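Local atomic coordinates of endo-beta-1,4-glucanase (cellulase B) (Bacillus halodurans, PDB entry 4V2X), a protein that hydrolyses beta-1,4-linked glucans, probably including xyloglucan and mixed-linkage beta-glucans, through a family 5 catalytic module followed by Ig-like and CBM46 modules. Residues Leu251-Tyr256 with His305-Ala310; Glu299-Val304 with Arg351-Met356; Ala511-Gly516 with Arg551-Gly556; Gly556-Thr561 with Tyr572-Asn577. All coordinates share one frame; numbering follows the deposited sequence.

Interaction 1: residues Leu251-Tyr256 with His305-Ala310; sequences LLNNLY and HHTFVA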
loop_
_atom_site.group_PDB
_atom_site.type_symbol
_atom_site.label_atom_id
_atom_site.label_comp_id
_atom_site.label_asym_id
_atom_site.label_seq_id
_atom_site.Cartn_x
_atom_site.Cartn_y
_atom_site.Cartn_z
ATOM N N LEU A 251 4.141 -7.219 7.678
ATOM C CA LEU A 251 5.067 -7.481 6.575
ATOM C C LEU A 251 4.590 -8.643 5.702
ATOM O O LEU A 251 4.716 -8.602 4.479
ATOM C CB LEU A 251 6.480 -7.737 7.102
ATOM C CG LEU A 251 7.087 -6.592 7.914
ATOM C CD1 LEU A 251 8.471 -6.972 8.417
ATOM C CD2 LEU A 251 7.125 -5.312 7.104
ATOM N N LEU A 252 4.025 -9.673 6.324
ATOM C CA LEU A 252 3.459 -10.775 5.563
ATOM C C LEU A 252 2.274 -10.273 4.734
ATOM O O LEU A 252 2.143 -10.619 3.556
ATOM C CB LEU A 252 3.004 -11.901 6.488
ATOM C CG LEU A 252 4.071 -12.629 7.308
ATOM C CD1 LEU A 252 3.384 -13.564 8.296
ATOM C CD2 LEU A 252 5.040 -13.400 6.426
ATOM N N ASN A 253 1.425 -9.457 5.353
ATOM C CA ASN A 253 0.281 -8.878 4.651
ATOM C C ASN A 253 0.709 -8.072 3.436
ATOM O O ASN A 253 0.103 -8.188 2.368
ATOM C CB ASN A 253 -0.562 -8.000 5.583
ATOM C CG ASN A 253 -1.358 -8.809 6.592
ATOM O OD1 ASN A 253 -1.505 -10.018 6.458
ATOM N ND2 ASN A 253 -1.882 -8.139 7.605
ATOM N N ASN A 254 1.741 -7.253 3.592
ATOM C CA ASN A 254 2.214 -6.437 2.480
ATOM C C ASN A 254 2.735 -7.276 1.322
ATOM O O ASN A 254 2.502 -6.936 0.165
ATOM C CB ASN A 254 3.257 -5.424 2.942
ATOM C CG ASN A 254 2.670 -4.364 3.860
ATOM O OD1 ASN A 254 1.463 -4.142 3.878
ATOM N ND2 ASN A 254 3.516 -3.713 4.626
ATOM N N LEU A 255 3.450 -8.365 1.616
ATOM C CA LEU A 255 3.919 -9.252 0.551
ATOM C C LEU A 255 2.737 -9.956 -0.115
ATOM O O LEU A 255 2.724 -10.150 -1.331
ATOM C CB LEU A 255 4.909 -10.293 1.082
ATOM C CG LEU A 255 5.349 -11.353 0.065
ATOM C CD1 LEU A 255 6.021 -10.725 -1.151
ATOM C CD2 LEU A 255 6.273 -12.370 0.721
ATOM N N TYR A 256 1.764 -10.368 0.688
ATOM C CA TYR A 256 0.564 -10.990 0.134
ATOM C C TYR A 256 -0.134 -10.041 -0.837
ATOM O O TYR A 256 -0.515 -10.443 -1.938
ATOM C CB TYR A 256 -0.408 -11.401 1.237
ATOM C CG TYR A 256 -1.636 -12.056 0.663
ATOM C CD1 TYR A 256 -1.657 -13.421 0.402
ATOM C CD2 TYR A 256 -2.756 -11.299 0.324
ATOM C CE1 TYR A 256 -2.773 -14.023 -0.148
ATOM C CE2 TYR A 256 -3.875 -11.896 -0.233
ATOM C CZ TYR A 256 -3.875 -13.258 -0.462
ATOM O OH TYR A 256 -4.988 -13.864 -1.012
ATOM N N HIS A 305 2.127 -19.742 7.518
ATOM C CA HIS A 305 1.258 -20.759 6.947
ATOM C C HIS A 305 -0.134 -20.191 6.655
ATOM O O HIS A 305 -0.676 -20.382 5.566
ATOM C CB HIS A 305 1.155 -21.974 7.866
ATOM C CG HIS A 305 0.365 -23.090 7.263
ATOM N ND1 HIS A 305 0.931 -24.059 6.464
ATOM C CD2 HIS A 305 -0.962 -23.343 7.282
ATOM C CE1 HIS A 305 -0.013 -24.886 6.050
ATOM N NE2 HIS A 305 -1.172 -24.470 6.528
ATOM N N HIS A 306 -0.703 -19.486 7.628
ATOM C CA HIS A 306 -2.034 -18.919 7.487
ATOM C C HIS A 306 -2.118 -17.903 6.364
ATOM O O HIS A 306 -3.087 -17.884 5.600
ATOM C CB HIS A 306 -2.479 -18.272 8.797
ATOM C CG HIS A 306 -3.860 -17.699 8.736
ATOM N ND1 HIS A 306 -4.101 -16.375 8.443
ATOM C CD2 HIS A 306 -5.072 -18.274 8.904
ATOM C CE1 HIS A 306 -5.405 -16.156 8.446
ATOM N NE2 HIS A 306 -6.017 -17.293 8.722
ATOM N N THR A 307 -1.101 -17.063 6.256
ATOM C CA THR A 307 -1.123 -15.975 5.292
ATOM C C THR A 307 -0.792 -16.429 3.867
ATOM O O THR A 307 -1.334 -15.877 2.894
ATOM C CB THR A 307 -0.164 -14.853 5.736
ATOM O OG1 THR A 307 -0.471 -14.482 7.084
ATOM C CG2 THR A 307 -0.298 -13.632 4.844
ATOM N N PHE A 308 0.103 -17.410 3.732
ATOM C CA PHE A 308 0.583 -17.825 2.412
ATOM C C PHE A 308 0.216 -19.261 2.074
ATOM O O PHE A 308 -0.609 -19.491 1.184
ATOM C CB PHE A 308 2.095 -17.600 2.281
ATOM C CG PHE A 308 2.464 -16.148 2.219
ATOM C CD1 PHE A 308 2.148 -15.398 1.102
ATOM C CD2 PHE A 308 3.078 -15.523 3.287
ATOM C CE1 PHE A 308 2.450 -14.049 1.046
ATOM C CE2 PHE A 308 3.385 -14.167 3.234
ATOM C CZ PHE A 308 3.068 -13.433 2.113
ATOM N N VAL A 309 0.802 -20.216 2.795
ATOM C CA VAL A 309 0.713 -21.632 2.412
ATOM C C VAL A 309 -0.733 -22.114 2.307
ATOM O O VAL A 309 -1.104 -22.761 1.328
ATOM C CB VAL A 309 1.476 -22.563 3.379
ATOM C CG1 VAL A 309 1.396 -24.013 2.902
ATOM C CG2 VAL A 309 2.933 -22.136 3.519
ATOM N N ALA A 310 -1.540 -21.802 3.318
ATOM C CA ALA A 310 -2.933 -22.246 3.348
ATOM C C ALA A 310 -3.774 -21.611 2.234
ATOM O O ALA A 310 -4.845 -22.127 1.897
ATOM C CB ALA A 310 -3.550 -21.947 4.703
#

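Interaction 2: residues Glu299-Val304 with Arg351-Met356; sequences EAFDRV and RDITHM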
loop_
_atom_site.group_PDB
_atom_site.type_symbol
_atom_site.label_atom_id
_atom_site.label_comp_id
_atom_site.label_asym_id
_atom_site.label_seq_id
_atom_site.Cartn_x
_atom_site.Cartn_y
_atom_site.Cartn_z
ATOM N N GLU A 299 4.547 -19.380 16.510
ATOM C CA GLU A 299 3.763 -18.190 16.173
ATOM C C GLU A 299 4.136 -17.657 14.804
ATOM O O GLU A 299 3.260 -17.358 13.988
ATOM C CB GLU A 299 3.944 -17.098 17.228
ATOM C CG GLU A 299 3.309 -17.446 18.564
ATOM C CD GLU A 299 3.643 -16.459 19.670
ATOM O OE1 GLU A 299 4.443 -15.520 19.446
ATOM O OE2 GLU A 299 3.098 -16.631 20.781
ATOM N N ALA A 300 5.434 -17.541 14.553
ATOM C CA ALA A 300 5.915 -17.009 13.283
ATOM C C ALA A 300 5.475 -17.874 12.110
ATOM O O ALA A 300 4.937 -17.379 11.121
ATOM C CB ALA A 300 7.428 -16.868 13.301
ATOM N N PHE A 301 5.681 -19.176 12.212
ATOM C CA PHE A 301 5.362 -20.021 11.086
ATOM C C PHE A 301 3.877 -20.326 10.987
ATOM O O PHE A 301 3.396 -20.607 9.909
ATOM C CB PHE A 301 6.305 -21.217 11.041
ATOM C CG PHE A 301 7.710 -20.800 10.722
ATOM C CD1 PHE A 301 8.020 -20.324 9.455
ATOM C CD2 PHE A 301 8.695 -20.777 11.702
ATOM C CE1 PHE A 301 9.291 -19.885 9.154
ATOM C CE2 PHE A 301 9.971 -20.331 11.412
ATOM C CZ PHE A 301 10.274 -19.894 10.133
ATOM N N ASP A 302 3.133 -20.178 12.081
ATOM C CA ASP A 302 1.674 -20.173 11.964
ATOM C C ASP A 302 1.232 -18.982 11.112
ATOM O O ASP A 302 0.370 -19.128 10.253
ATOM C CB ASP A 302 0.989 -20.125 13.332
ATOM C CG ASP A 302 0.853 -21.499 13.983
ATOM O OD1 ASP A 302 1.154 -22.537 13.338
ATOM O OD2 ASP A 302 0.410 -21.542 15.148
ATOM N N ARG A 303 1.809 -17.803 11.355
ATOM C CA ARG A 303 1.480 -16.620 10.560
ATOM C C ARG A 303 1.803 -16.863 9.086
ATOM O O ARG A 303 1.001 -16.587 8.198
ATOM C CB ARG A 303 2.238 -15.381 11.044
ATOM C CG ARG A 303 1.822 -14.840 12.402
ATOM C CD ARG A 303 2.398 -13.451 12.643
ATOM N NE ARG A 303 3.863 -13.413 12.674
ATOM C CZ ARG A 303 4.619 -13.558 13.764
ATOM N NH1 ARG A 303 4.071 -13.786 14.955
ATOM N NH2 ARG A 303 5.943 -13.485 13.670
ATOM N N VAL A 304 2.984 -17.406 8.840
ATOM C CA VAL A 304 3.433 -17.686 7.487
ATOM C C VAL A 304 2.495 -18.691 6.801
ATOM O O VAL A 304 2.105 -18.502 5.650
ATOM C CB VAL A 304 4.882 -18.208 7.490
ATOM C CG1 VAL A 304 5.296 -18.711 6.119
ATOM C CG2 VAL A 304 5.833 -17.108 7.953
ATOM N N ARG A 351 4.123 -27.458 8.315
ATOM C CA ARG A 351 3.533 -26.347 7.568
ATOM C C ARG A 351 3.958 -26.301 6.094
ATOM O O ARG A 351 3.727 -25.304 5.409
ATOM C CB ARG A 351 3.861 -25.043 8.302
ATOM C CG ARG A 351 3.173 -24.968 9.665
ATOM C CD ARG A 351 3.802 -23.921 10.572
ATOM N NE ARG A 351 3.200 -23.904 11.909
ATOM C CZ ARG A 351 3.447 -24.796 12.865
ATOM N NH1 ARG A 351 4.280 -25.805 12.634
ATOM N NH2 ARG A 351 2.839 -24.696 14.050
ATOM N N ASP A 352 4.567 -27.379 5.600
ATOM C CA ASP A 352 4.888 -27.509 4.173
ATOM C C ASP A 352 5.849 -26.425 3.688
ATOM O O ASP A 352 5.797 -26.018 2.526
ATOM C CB ASP A 352 3.594 -27.462 3.338
ATOM C CG ASP A 352 3.744 -28.093 1.954
ATOM O OD1 ASP A 352 4.550 -29.033 1.786
ATOM O OD2 ASP A 352 3.028 -27.653 1.029
ATOM N N ILE A 353 6.731 -25.963 4.571
ATOM C CA ILE A 353 7.657 -24.891 4.223
ATOM C C ILE A 353 8.997 -25.495 3.812
ATOM O O ILE A 353 9.623 -26.238 4.567
ATOM C CB ILE A 353 7.815 -23.896 5.390
ATOM C CG1 ILE A 353 6.500 -23.122 5.589
ATOM C CG2 ILE A 353 8.960 -22.919 5.113
ATOM C CD1 ILE A 353 6.396 -22.373 6.901
ATOM N N THR A 354 9.433 -25.180 2.598
ATOM C CA THR A 354 10.746 -25.610 2.134
ATOM C C THR A 354 11.820 -24.726 2.771
ATOM O O THR A 354 11.674 -23.510 2.817
ATOM C CB THR A 354 10.814 -25.583 0.598
ATOM O OG1 THR A 354 10.073 -26.706 0.093
ATOM C CG2 THR A 354 12.247 -25.649 0.095
ATOM N N HIS A 355 12.895 -25.342 3.260
ATOM C CA HIS A 355 13.933 -24.609 3.999
ATOM C C HIS A 355 15.292 -24.745 3.329
ATOM O O HIS A 355 15.597 -25.769 2.729
ATOM C CB HIS A 355 14.001 -25.059 5.465
ATOM C CG HIS A 355 14.082 -26.544 5.645
ATOM N ND1 HIS A 355 15.252 -27.253 5.473
ATOM C CD2 HIS A 355 13.132 -27.455 5.956
ATOM C CE1 HIS A 355 15.016 -28.538 5.667
ATOM N NE2 HIS A 355 13.741 -28.686 5.969
ATOM N N MET A 356 16.097 -23.694 3.428
ATOM C CA MET A 356 17.428 -23.698 2.855
ATOM C C MET A 356 18.427 -23.230 3.907
ATOM O O MET A 356 18.377 -22.086 4.354
ATOM C CB MET A 356 17.473 -22.806 1.611
ATOM C CG MET A 356 16.259 -22.977 0.705
ATOM S SD MET A 356 16.431 -22.221 -0.917
ATOM C CE MET A 356 17.606 -23.344 -1.686
#

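Interaction 3: residues Ala511-Gly516 with Arg551-Gly556; sequences AVYVDG and REVRDG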
loop_
_atom_site.group_PDB
_atom_site.type_symbol
_atom_site.label_atom_id
_atom_site.label_comp_id
_atom_site.label_asym_id
_atom_site.label_seq_id
_atom_site.Cartn_x
_atom_site.Cartn_y
_atom_site.Cartn_z
ATOM N N ALA A 511 27.387 -9.527 34.461
ATOM C CA ALA A 511 28.203 -8.389 34.887
ATOM C C ALA A 511 27.285 -7.308 35.446
ATOM O O ALA A 511 26.397 -6.814 34.742
ATOM C CB ALA A 511 29.028 -7.853 33.720
ATOM N N VAL A 512 27.484 -6.971 36.720
ATOM C CA VAL A 512 26.711 -5.917 37.383
ATOM C C VAL A 512 27.664 -5.008 38.143
ATOM O O VAL A 512 28.702 -5.459 38.624
ATOM C CB VAL A 512 25.647 -6.491 38.351
ATOM C CG1 VAL A 512 24.712 -7.445 37.618
ATOM C CG2 VAL A 512 26.292 -7.196 39.538
ATOM N N TYR A 513 27.323 -3.726 38.248
ATOM C CA TYR A 513 28.080 -2.821 39.097
ATOM C C TYR A 513 27.750 -3.184 40.530
ATOM O O TYR A 513 26.586 -3.433 40.835
ATOM C CB TYR A 513 27.713 -1.367 38.802
ATOM C CG TYR A 513 28.156 -0.935 37.425
ATOM C CD1 TYR A 513 29.506 -0.749 37.143
ATOM C CD2 TYR A 513 27.238 -0.744 36.401
ATOM C CE1 TYR A 513 29.926 -0.369 35.881
ATOM C CE2 TYR A 513 27.651 -0.367 35.131
ATOM C CZ TYR A 513 29.002 -0.183 34.881
ATOM O OH TYR A 513 29.431 0.187 33.628
ATOM N N VAL A 514 28.753 -3.230 41.404
ATOM C CA VAL A 514 28.504 -3.594 42.805
ATOM C C VAL A 514 27.542 -2.596 43.470
ATOM O O VAL A 514 26.787 -2.979 44.359
ATOM C CB VAL A 514 29.802 -3.742 43.642
ATOM C CG1 VAL A 514 30.686 -4.838 43.070
ATOM C CG2 VAL A 514 30.572 -2.435 43.743
ATOM N N ASP A 515 27.575 -1.343 43.015
ATOM C CA ASP A 515 26.687 -0.273 43.498
ATOM C C ASP A 515 25.264 -0.335 42.938
ATOM O O ASP A 515 24.391 0.409 43.387
ATOM C CB ASP A 515 27.247 1.106 43.115
ATOM C CG ASP A 515 28.516 1.464 43.847
ATOM O OD1 ASP A 515 28.849 0.820 44.864
ATOM O OD2 ASP A 515 29.181 2.417 43.392
ATOM N N GLY A 516 25.032 -1.176 41.933
ATOM C CA GLY A 516 23.704 -1.306 41.337
ATOM C C GLY A 516 23.709 -1.072 39.839
ATOM O O GLY A 516 24.447 -0.232 39.328
ATOM N N ARG A 551 34.412 -1.227 26.563
ATOM C CA ARG A 551 33.948 0.032 25.965
ATOM C C ARG A 551 32.635 0.522 26.581
ATOM O O ARG A 551 32.348 1.717 26.563
ATOM C CB ARG A 551 33.787 -0.090 24.445
ATOM C CG ARG A 551 35.077 0.097 23.669
ATOM C CD ARG A 551 34.821 0.514 22.229
ATOM N NE ARG A 551 34.117 -0.514 21.469
ATOM C CZ ARG A 551 34.691 -1.578 20.905
ATOM N NH1 ARG A 551 36.001 -1.789 21.014
ATOM N NH2 ARG A 551 33.943 -2.444 20.230
ATOM N N GLU A 552 31.845 -0.402 27.126
ATOM C CA GLU A 552 30.578 -0.058 27.752
ATOM C C GLU A 552 30.560 -0.360 29.251
ATOM O O GLU A 552 29.510 -0.660 29.826
ATOM C CB GLU A 552 29.447 -0.772 27.012
ATOM C CG GLU A 552 29.389 -0.356 25.549
ATOM C CD GLU A 552 28.183 -0.903 24.819
ATOM O OE1 GLU A 552 27.058 -0.442 25.098
ATOM O OE2 GLU A 552 28.370 -1.790 23.962
ATOM N N VAL A 553 31.728 -0.255 29.881
ATOM C CA VAL A 553 31.852 -0.348 31.320
ATOM C C VAL A 553 32.479 0.949 31.829
ATOM O O VAL A 553 33.541 1.361 31.361
ATOM C CB VAL A 553 32.725 -1.547 31.732
ATOM C CG1 VAL A 553 32.955 -1.569 33.240
ATOM C CG2 VAL A 553 32.095 -2.855 31.257
ATOM N N ARG A 554 31.819 1.587 32.786
ATOM C CA ARG A 554 32.377 2.782 33.419
ATOM C C ARG A 554 33.402 2.386 34.469
ATOM O O ARG A 554 33.375 1.265 34.982
ATOM C CB ARG A 554 31.272 3.649 34.021
ATOM C CG ARG A 554 30.594 3.084 35.252
ATOM C CD ARG A 554 29.919 4.184 36.057
ATOM N NE ARG A 554 29.303 3.647 37.264
ATOM C CZ ARG A 554 28.068 3.152 37.336
ATOM N NH1 ARG A 554 27.272 3.121 36.267
ATOM N NH2 ARG A 554 27.625 2.685 38.497
ATOM N N ASP A 555 34.318 3.299 34.780
ATOM C CA ASP A 555 35.280 3.076 35.853
ATOM C C ASP A 555 34.537 2.745 37.148
ATOM O O ASP A 555 33.470 3.304 37.425
ATOM C CB ASP A 555 36.151 4.317 36.082
ATOM C CG ASP A 555 37.186 4.529 34.994
ATOM O OD1 ASP A 555 37.257 3.740 34.029
ATOM O OD2 ASP A 555 37.943 5.513 35.113
ATOM N N GLY A 556 35.101 1.834 37.928
ATOM C CA GLY A 556 34.475 1.380 39.164
ATOM C C GLY A 556 34.563 -0.128 39.304
ATOM O O GLY A 556 35.363 -0.782 38.631
HETATM O O HOH W 1 27.752 -0.204 31.791
HETATM O O HOH W 2 26.078 1.726 40.207
#

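Interaction 4: residues Gly556-Thr561 with Tyr572-Asn577; sequences GEVRLT and YTIIKN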
loop_
_atom_site.group_PDB
_atom_site.type_symbol
_atom_site.label_atom_id
_atom_site.label_comp_id
_atom_site.label_asym_id
_atom_site.label_seq_id
_atom_site.Cartn_x
_atom_site.Cartn_y
_atom_site.Cartn_z
ATOM N N GLY A 556 35.101 1.834 37.928
ATOM C CA GLY A 556 34.475 1.380 39.164
ATOM C C GLY A 556 34.563 -0.128 39.304
ATOM O O GLY A 556 35.363 -0.782 38.631
ATOM N N GLU A 557 33.730 -0.676 40.183
ATOM C CA GLU A 557 33.839 -2.074 40.570
ATOM C C GLU A 557 32.649 -2.851 40.037
ATOM O O GLU A 557 31.501 -2.461 40.234
ATOM C CB GLU A 557 33.917 -2.203 42.085
ATOM C CG GLU A 557 34.247 -3.614 42.550
ATOM C CD GLU A 557 34.471 -3.708 44.041
ATOM O OE1 GLU A 557 35.053 -2.766 44.611
ATOM O OE2 GLU A 557 34.067 -4.729 44.642
ATOM N N VAL A 558 32.950 -3.952 39.362
ATOM C CA VAL A 558 31.946 -4.780 38.703
ATOM C C VAL A 558 32.062 -6.205 39.229
ATOM O O VAL A 558 33.165 -6.760 39.329
ATOM C CB VAL A 558 32.152 -4.745 37.179
ATOM C CG1 VAL A 558 31.381 -5.856 36.470
ATOM C CG2 VAL A 558 31.756 -3.372 36.646
ATOM N N ARG A 559 30.921 -6.800 39.563
ATOM C CA ARG A 559 30.875 -8.199 39.960
ATOM C C ARG A 559 30.492 -9.044 38.761
ATOM O O ARG A 559 29.463 -8.804 38.122
ATOM C CB ARG A 559 29.875 -8.434 41.100
ATOM C CG ARG A 559 29.864 -9.873 41.599
ATOM C CD ARG A 559 28.947 -10.047 42.808
ATOM N NE ARG A 559 27.576 -9.613 42.525
ATOM C CZ ARG A 559 26.671 -10.312 41.833
ATOM N NH1 ARG A 559 26.962 -11.511 41.333
ATOM N NH2 ARG A 559 25.457 -9.807 41.637
ATOM N N LEU A 560 31.338 -10.019 38.450
ATOM C CA LEU A 560 31.068 -10.979 37.397
ATOM C C LEU A 560 30.588 -12.275 38.028
ATOM O O LEU A 560 31.046 -12.651 39.106
ATOM C CB LEU A 560 32.335 -11.249 36.587
ATOM C CG LEU A 560 33.011 -10.040 35.953
ATOM C CD1 LEU A 560 34.258 -10.485 35.208
ATOM C CD2 LEU A 560 32.067 -9.303 35.020
ATOM N N THR A 561 29.667 -12.953 37.356
ATOM C CA THR A 561 29.224 -14.268 37.794
ATOM C C THR A 561 29.277 -15.201 36.594
ATOM O O THR A 561 28.582 -14.994 35.600
ATOM C CB THR A 561 27.806 -14.230 38.382
ATOM O OG1 THR A 561 27.743 -13.249 39.427
ATOM C CG2 THR A 561 27.410 -15.604 38.931
ATOM N N TYR A 572 33.531 -13.187 40.570
ATOM C CA TYR A 572 34.825 -12.560 40.325
ATOM C C TYR A 572 34.596 -11.062 40.323
ATOM O O TYR A 572 33.531 -10.595 39.925
ATOM C CB TYR A 572 35.383 -13.031 38.985
ATOM C CG TYR A 572 36.841 -12.721 38.718
ATOM C CD1 TYR A 572 37.850 -13.577 39.153
ATOM C CD2 TYR A 572 37.210 -11.600 37.976
ATOM C CE1 TYR A 572 39.183 -13.310 38.880
ATOM C CE2 TYR A 572 38.542 -11.325 37.703
ATOM C CZ TYR A 572 39.523 -12.179 38.161
ATOM O OH TYR A 572 40.840 -11.916 37.886
ATOM N N THR A 573 35.589 -10.312 40.784
ATOM C CA THR A 573 35.498 -8.869 40.806
ATOM C C THR A 573 36.503 -8.253 39.844
ATOM O O THR A 573 37.666 -8.659 39.796
ATOM C CB THR A 573 35.732 -8.335 42.226
ATOM O OG1 THR A 573 34.738 -8.889 43.097
ATOM C CG2 THR A 573 35.648 -6.808 42.263
ATOM N N ILE A 574 36.044 -7.273 39.075
ATOM C CA ILE A 574 36.959 -6.420 38.325
ATOM C C ILE A 574 36.810 -4.967 38.758
ATOM O O ILE A 574 35.712 -4.497 39.058
ATOM C CB ILE A 574 36.813 -6.551 36.794
ATOM C CG1 ILE A 574 35.365 -6.339 36.357
ATOM C CG2 ILE A 574 37.314 -7.913 36.333
ATOM C CD1 ILE A 574 35.191 -6.113 34.874
ATOM N N ILE A 575 37.943 -4.279 38.816
ATOM C CA ILE A 575 37.983 -2.855 39.105
ATOM C C ILE A 575 38.621 -2.205 37.888
ATOM O O ILE A 575 39.752 -2.534 37.523
ATOM C CB ILE A 575 38.774 -2.544 40.389
ATOM C CG1 ILE A 575 38.114 -3.235 41.586
ATOM C CG2 ILE A 575 38.834 -1.037 40.627
ATOM C CD1 ILE A 575 38.877 -3.118 42.883
ATOM N N LYS A 576 37.872 -1.313 37.253
ATOM C CA LYS A 576 38.331 -0.611 36.063
ATOM C C LYS A 576 38.749 0.805 36.452
ATOM O O LYS A 576 37.987 1.536 37.085
ATOM C CB LYS A 576 37.222 -0.560 35.017
ATOM C CG LYS A 576 37.611 0.093 33.697
ATOM C CD LYS A 576 36.420 0.175 32.761
ATOM C CE LYS A 576 36.831 0.625 31.370
ATOM N NZ LYS A 576 37.272 2.045 31.346
ATOM N N ASN A 577 39.969 1.167 36.071
ATOM C CA ASN A 577 40.505 2.509 36.258
ATOM C C ASN A 577 41.137 2.913 34.936
ATOM O O ASN A 577 42.269 2.537 34.647
ATOM C CB ASN A 577 41.562 2.516 37.368
ATOM C CG ASN A 577 40.959 2.518 38.770
ATOM O OD1 ASN A 577 41.225 1.625 39.582
ATOM N ND2 ASN A 577 40.161 3.536 39.066
HETATM O O HOH W 3 32.903 -7.240 43.991
#

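Interaction 1: residues Leu251-Tyr256 with His305-Ala310
Phe-308 holds CG anti to its carbonyl carbon, beside the backbone N (chi1 -70°), which brings its ring up against Leu-252, Leu-255 and Tyr-256; on the facing helix Tyr-256 does the reverse, with CG trans to N (chi1 -179°), and its ring runs past Thr-307. The phenyl ring enters with CZ leading. That atom lies 3.3 Å from Leu-252 O and 3.6 Å from Tyr-256 N, the latter near the ring plane at its edge. This carbonyl and amide are already paired, Tyr-256 N donating to Leu-252 O at 2.9 Å, so the ring abuts a turn of helix whose polar atoms have each other. Around the same edge, Leu-252 CD2 meets Phe-308 CE2 in the ring plane at 3.7 Å, while Leu-255 CD2 approaches CZ obliquely. Thr-307 places CG2 over one face of the Phe-308 ring, toward its rim, and 4.1 Å from Leu-252 CB; its OG1 is hydrogen-bonded to Arg-303 O and to Gln-249 NE2. Tyr-256 CD1 comes within 3.5 Å of Thr-307 O. With an alanine in place of Phe-308, the two leucines and the CB of Tyr-256 would probably lose their common partner and a gap would open between the helices. Phe-308 and Leu-255 also both rest on Ala-269 of strand 267-273. Over these segments the helix axes run nearly parallel, 16° apart, at a closest approach of 10.1 Å, the arrangement of successive outer helices packed on the strands of a (beta/alpha)8 barrel, the catalytic fold of family 5 glycosidases.

Interaction 2: residues Glu299-Val304 with Arg351-Met356
Asp-302 and Arg-351, together with Phe-301, Val-304 and Ile-353, join an outer helix of the (beta/alpha)8 barrel to the connection between helix 334-350 and the eighth barrel strand. Helix 334-350 ends in a Schellman motif, with Asp-352 at positive phi as its C-prime residue and Ile-353 N reaching back to Leu-348 O.

The electrostatic part is a side-on salt bridge. Arg-351 NE and NH2 both donate to a single oxygen, Asp-302 OD1, each at 2.8 Å. Sharing one acceptor keeps both bonds bent, the one from NH2 having 143° at its hydrogen. OD1 lies close to the guanidinium plane, but both nitrogens reach it from the same face of the carboxylate, whose plane is turned 30° from that of the guanidinium. The arginine chain is extended from CG to NE (chi3 -176°), which carries its head along the helix to the aspartate. NH1 points elsewhere, to His-347 O.

The apolar part centres on Ile-353, whose CD1 touches Phe-301 CD1 at 3.7 Å and Val-304 CG1 at 3.9 Å, crossing both side chains at about a right angle. Leu-317 and Leu-348 also flank Phe-301 and Ile-353, so the isoleucine tip is part of the layer between barrel and helices.

Between the two kinds of contact lies the aliphatic part of the arginine: its CD packs 3.7 Å from Phe-301 CB and 3.4 Å from Phe-301 O.

Interaction 3: residues Ala511-Gly516 with Arg551-Gly556
Tyr-513 and Arg-554 form a cation-pi stack at the end of strand 506-513, where the loop after helix 547-551 runs past the hydroxyl end of the tyrosine before entering strand 556-564. The guanidinium lies flat on one face of the phenol ring: the planes are 16° apart, and Arg-554 CZ stands 3.9 Å from the centroid of the Tyr-513 ring, only 4° off the ring normal. NH1 sits toward the CE2 side of the ring, while NH2 lies nearer CG. The arginine reaches this place by an extended chain from CG to NE that runs back along the ring, starting with Arg-554 CG 3.6 Å from Tyr-513 CE1. The phenol oxygen grips the loop as well, since Arg-554 N donates to Tyr-513 OH at 2.9 Å in a nearly straight bond (166°).

The setting is the antiparallel sheet of the CBM46 module, where strand 506-513 is the neighbour of strand 556-564; Tyr-513 ends its strand and opens a type I turn to Gly-516. Val-553 adds an oblique apolar touch, its CG1 4.2 Å from Tyr-513 CE1.

Two waters add bridges at the borders of the contact. One makes a short link to Tyr-513 OH and donates to Glu-552 O at 2.7 Å; another donates to Gly-516 O and weakly accepts from Arg-554 NH2. Asp-515 OD2, 5.1 Å from Arg-554 NH2, makes no direct contact but may help to balance the positive charge.

Interaction 4: residues Gly556-Thr561 with Tyr572-Asn577
Val-558 and Ile-574 lie side by side and point the same way from a hydrogen-bonded antiparallel pair, Val-558 CB 3.7 Å from Ile-574 CG1. The isoleucine sets CG1 between its backbone N and carbonyl carbon (chi1 53°), which leans that branch onto the valine and leaves CG2 for the next neighbours. Leu-560 crosses Ile-574 at about a right angle, its CD1 4.1 Å from CG2, and runs beside Tyr-572, whose ring edge receives the same CG2 in plane. An alanine replacing Ile-574 would probably leave Val-558 and Leu-560 without their shared partner and open a gap beside the tyrosine ring.

On the other face of the sheet, Glu-557 crosses Thr-573 obliquely, with CG 3.5 Å from Thr-573 CG2. A water there donates to Glu-557 OE2 at 2.8 Å and also bonds Thr-573 OG1.

Six backbone bonds fix this register of the hairpin, strands 556-564 and 569-577 of the antiparallel CBM46 sheet; Val-558 N to Ile-574 O is nearly straight.

Tyr-572 OH turns away to Gln-486 O. Hydrocarbon contacts thus dominate beside Val-558, Leu-560 and Ile-574, whereas the Glu-557 face is mixed, Ile-575 accompanying carboxylate, hydroxyl and water, consistent with a more hydrated surface.

How the interactions relate
The four contacts fall into two pairs, one in the catalytic barrel and one in the CBM46 module. Interactions 1 and 2, in the barrel, have centres about 10 Å apart and share helix 291-309; their segments alternate along the chain, and His-305 ND1 probably hydrogen-bonds Arg-351 O where they touch. Interactions 3 and 4 follow later, centres about 7 Å apart. They share Gly-556, and the neighbouring strands 506-513 and 556-564 link them through probable backbone bonds, such as Arg-559 N to Val-512 O. Between the pairs, centres are 42 to 49 Å apart and the nearest atoms, in interactions 1 and 3, still about 26 Å, so each pair belongs to its own module.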